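Local coordinates for Alpha/beta hydrolase fold-3 domain protein (Sulfolobus islandicus, PDB 5LK6) that probably hydrolyses carboxylic ester bonds as a thermostable lipase or carboxylesterase of the alpha/beta hydrolase fold, at residues Phe15-Gly20 with Arg32-Ala37. Sequence-based numbering, arbitrary orientation.
Sequences FIVPIG and RQLASA
Val17 and Leu34 are the residues whose backbones come nearest, 8.7 Å from CA to CA, too far for backbone pairing, and no hydrogen bond joins Phe15-Gly20 to Arg32-Ala37. The contact joins the irregular loop between helices 5-12 and 24-36 to the C-terminal part of the latter, ahead of the sheet of an alpha/beta hydrolase fold, a position consistent with the helical cap of this family. An inverse gamma turn centred on Pro18, with Ile19 N bonded to Val17 O at 2.8 Å, bends the loop just beyond the touching residues.

Leu34 alone carries the helix side, through its two methyl groups. CD1 lies 3.9 Å from Val17 CG2, the branch set beside the backbone N and anti to the carbonyl carbon; these two side chains run past each other in opposite senses. The same methyl rests 3.8 Å from Ile16 O, a van der Waals contact with a backbone oxygen; the side chain of Ile16 itself starts out away from the helix segment. Phe15 CE1 lies 4.0 Å from both CD1 and CD2 of Leu34, and CD2 comes to the ring obliquely. With CG anti to the backbone N (chi1 -179°), that ring extends from the loop to reach Leu34.

Phe279 touches Leu34 and packs edge-to-face with Phe15, while Phe197 meets both Phe15 and Val17, so the small contact continues into a larger apolar cluster. Within the helix segment, Arg32 O accepts two bonds from opposite faces of its carbonyl plane: one from Ser36 N, the other from Ser36 OG at 2.7 Å.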
loop_
_atom_site.group_PDB
_atom_site.type_symbol
_atom_site.label_atom_id
_atom_site.label_comp_id
_atom_site.label_asym_id
_atom_site.label_seq_id
_atom_site.Cartn_x
_atom_site.Cartn_y
_atom_site.Cartn_z
ATOM N N PHE A 15 7.857 -21.452 13.177
ATOM C CA PHE A 15 8.363 -20.798 11.948
ATOM C C PHE A 15 9.472 -19.771 12.316
ATOM O O PHE A 15 9.224 -18.755 12.996
ATOM C CB PHE A 15 7.192 -20.164 11.211
ATOM C CG PHE A 15 7.529 -19.477 9.939
ATOM C CD1 PHE A 15 7.501 -20.183 8.733
ATOM C CD2 PHE A 15 7.726 -18.107 9.913
ATOM C CE1 PHE A 15 7.769 -19.546 7.537
ATOM C CE2 PHE A 15 7.980 -17.442 8.723
ATOM C CZ PHE A 15 8.013 -18.156 7.537
ATOM N N ILE A 16 10.702 -20.092 11.903
ATOM C CA ILE A 16 11.887 -19.376 12.328
ATOM C C ILE A 16 13.076 -19.680 11.429
ATOM O O ILE A 16 13.215 -20.770 10.859
ATOM C CB ILE A 16 12.252 -19.728 13.819
ATOM C CG1 ILE A 16 13.105 -18.593 14.505
ATOM C CG2 ILE A 16 12.874 -21.147 13.923
ATOM C CD1 ILE A 16 12.548 -17.140 14.542
ATOM N N VAL A 17 13.961 -18.708 11.337
ATOM C CA VAL A 17 15.292 -18.962 10.835
ATOM C C VAL A 17 16.222 -18.746 12.029
ATOM O O VAL A 17 16.335 -17.607 12.513
ATOM C CB VAL A 17 15.652 -18.041 9.673
ATOM C CG1 VAL A 17 17.026 -18.404 9.165
ATOM C CG2 VAL A 17 14.624 -18.163 8.566
ATOM N N PRO A 18 16.871 -19.834 12.520
ATOM C CA PRO A 18 17.670 -19.776 13.787
ATOM C C PRO A 18 19.029 -19.098 13.661
ATOM O O PRO A 18 20.032 -19.701 14.016
ATOM C CB PRO A 18 17.835 -21.255 14.163
ATOM C CG PRO A 18 17.798 -21.975 12.823
ATOM C CD PRO A 18 16.890 -21.192 11.903
ATOM N N ILE A 19 19.039 -17.848 13.193
ATOM C CA ILE A 19 20.232 -17.006 13.007
ATOM C C ILE A 19 21.011 -16.900 14.313
ATOM O O ILE A 19 20.428 -16.671 15.381
ATOM C CB ILE A 19 19.813 -15.563 12.631
ATOM C CG1 ILE A 19 19.054 -15.495 11.305
ATOM C CG2 ILE A 19 20.986 -14.599 12.602
ATOM C CD1 ILE A 19 19.753 -16.189 10.184
ATOM N N GLY A 20 22.325 -17.080 14.236
ATOM C CA GLY A 20 23.154 -17.095 15.434
ATOM C C GLY A 20 23.029 -18.298 16.373
ATOM O O GLY A 20 23.697 -18.278 17.375
ATOM N N ARG A 32 16.429 -20.984 2.420
ATOM C CA ARG A 32 16.123 -21.620 1.105
ATOM C C ARG A 32 14.848 -22.449 1.137
ATOM O O ARG A 32 14.058 -22.287 0.225
ATOM C CB ARG A 32 17.226 -22.576 0.603
ATOM C CG ARG A 32 18.208 -22.040 -0.407
ATOM C CD ARG A 32 18.701 -23.119 -1.380
ATOM N NE ARG A 32 19.746 -22.545 -2.250
ATOM C CZ ARG A 32 19.927 -22.742 -3.580
ATOM N NH1 ARG A 32 19.117 -23.531 -4.328
ATOM N NH2 ARG A 32 20.961 -22.112 -4.176
ATOM N N GLN A 33 14.684 -23.331 2.141
ATOM C CA GLN A 33 13.512 -24.192 2.248
ATOM C C GLN A 33 12.257 -23.392 2.477
ATOM O O GLN A 33 11.257 -23.649 1.832
ATOM C CB GLN A 33 13.581 -25.149 3.423
ATOM C CG GLN A 33 14.273 -26.471 3.162
ATOM C CD GLN A 33 14.937 -27.139 4.428
ATOM O OE1 GLN A 33 14.741 -26.746 5.626
ATOM N NE2 GLN A 33 15.761 -28.143 4.139
ATOM N N LEU A 34 12.280 -22.465 3.441
ATOM C CA LEU A 34 11.098 -21.631 3.718
ATOM C C LEU A 34 10.628 -20.785 2.513
ATOM O O LEU A 34 9.432 -20.619 2.319
ATOM C CB LEU A 34 11.330 -20.726 4.930
ATOM C CG LEU A 34 11.488 -21.471 6.262
ATOM C CD1 LEU A 34 11.710 -20.438 7.366
ATOM C CD2 LEU A 34 10.322 -22.409 6.594
ATOM N N ALA A 35 11.567 -20.264 1.731
ATOM C CA ALA A 35 11.253 -19.401 0.638
ATOM C C ALA A 35 10.921 -20.134 -0.653
ATOM O O ALA A 35 10.233 -19.577 -1.511
ATOM C CB ALA A 35 12.404 -18.479 0.400
ATOM N N SER A 36 11.459 -21.331 -0.815
ATOM C CA SER A 36 11.064 -22.284 -1.908
ATOM C C SER A 36 9.664 -22.847 -1.796
ATOM O O SER A 36 9.139 -23.302 -2.771
ATOM C CB SER A 36 12.002 -23.498 -1.948
ATOM O OG SER A 36 13.287 -23.006 -2.275
ATOM N N ALA A 37 9.069 -22.861 -0.618
ATOM C CA ALA A 37 7.667 -23.233 -0.482
ATOM C C ALA A 37 6.703 -22.403 -1.350
ATOM O O ALA A 37 5.602 -22.814 -1.590
ATOM C CB ALA A 37 7.229 -23.144 0.994
#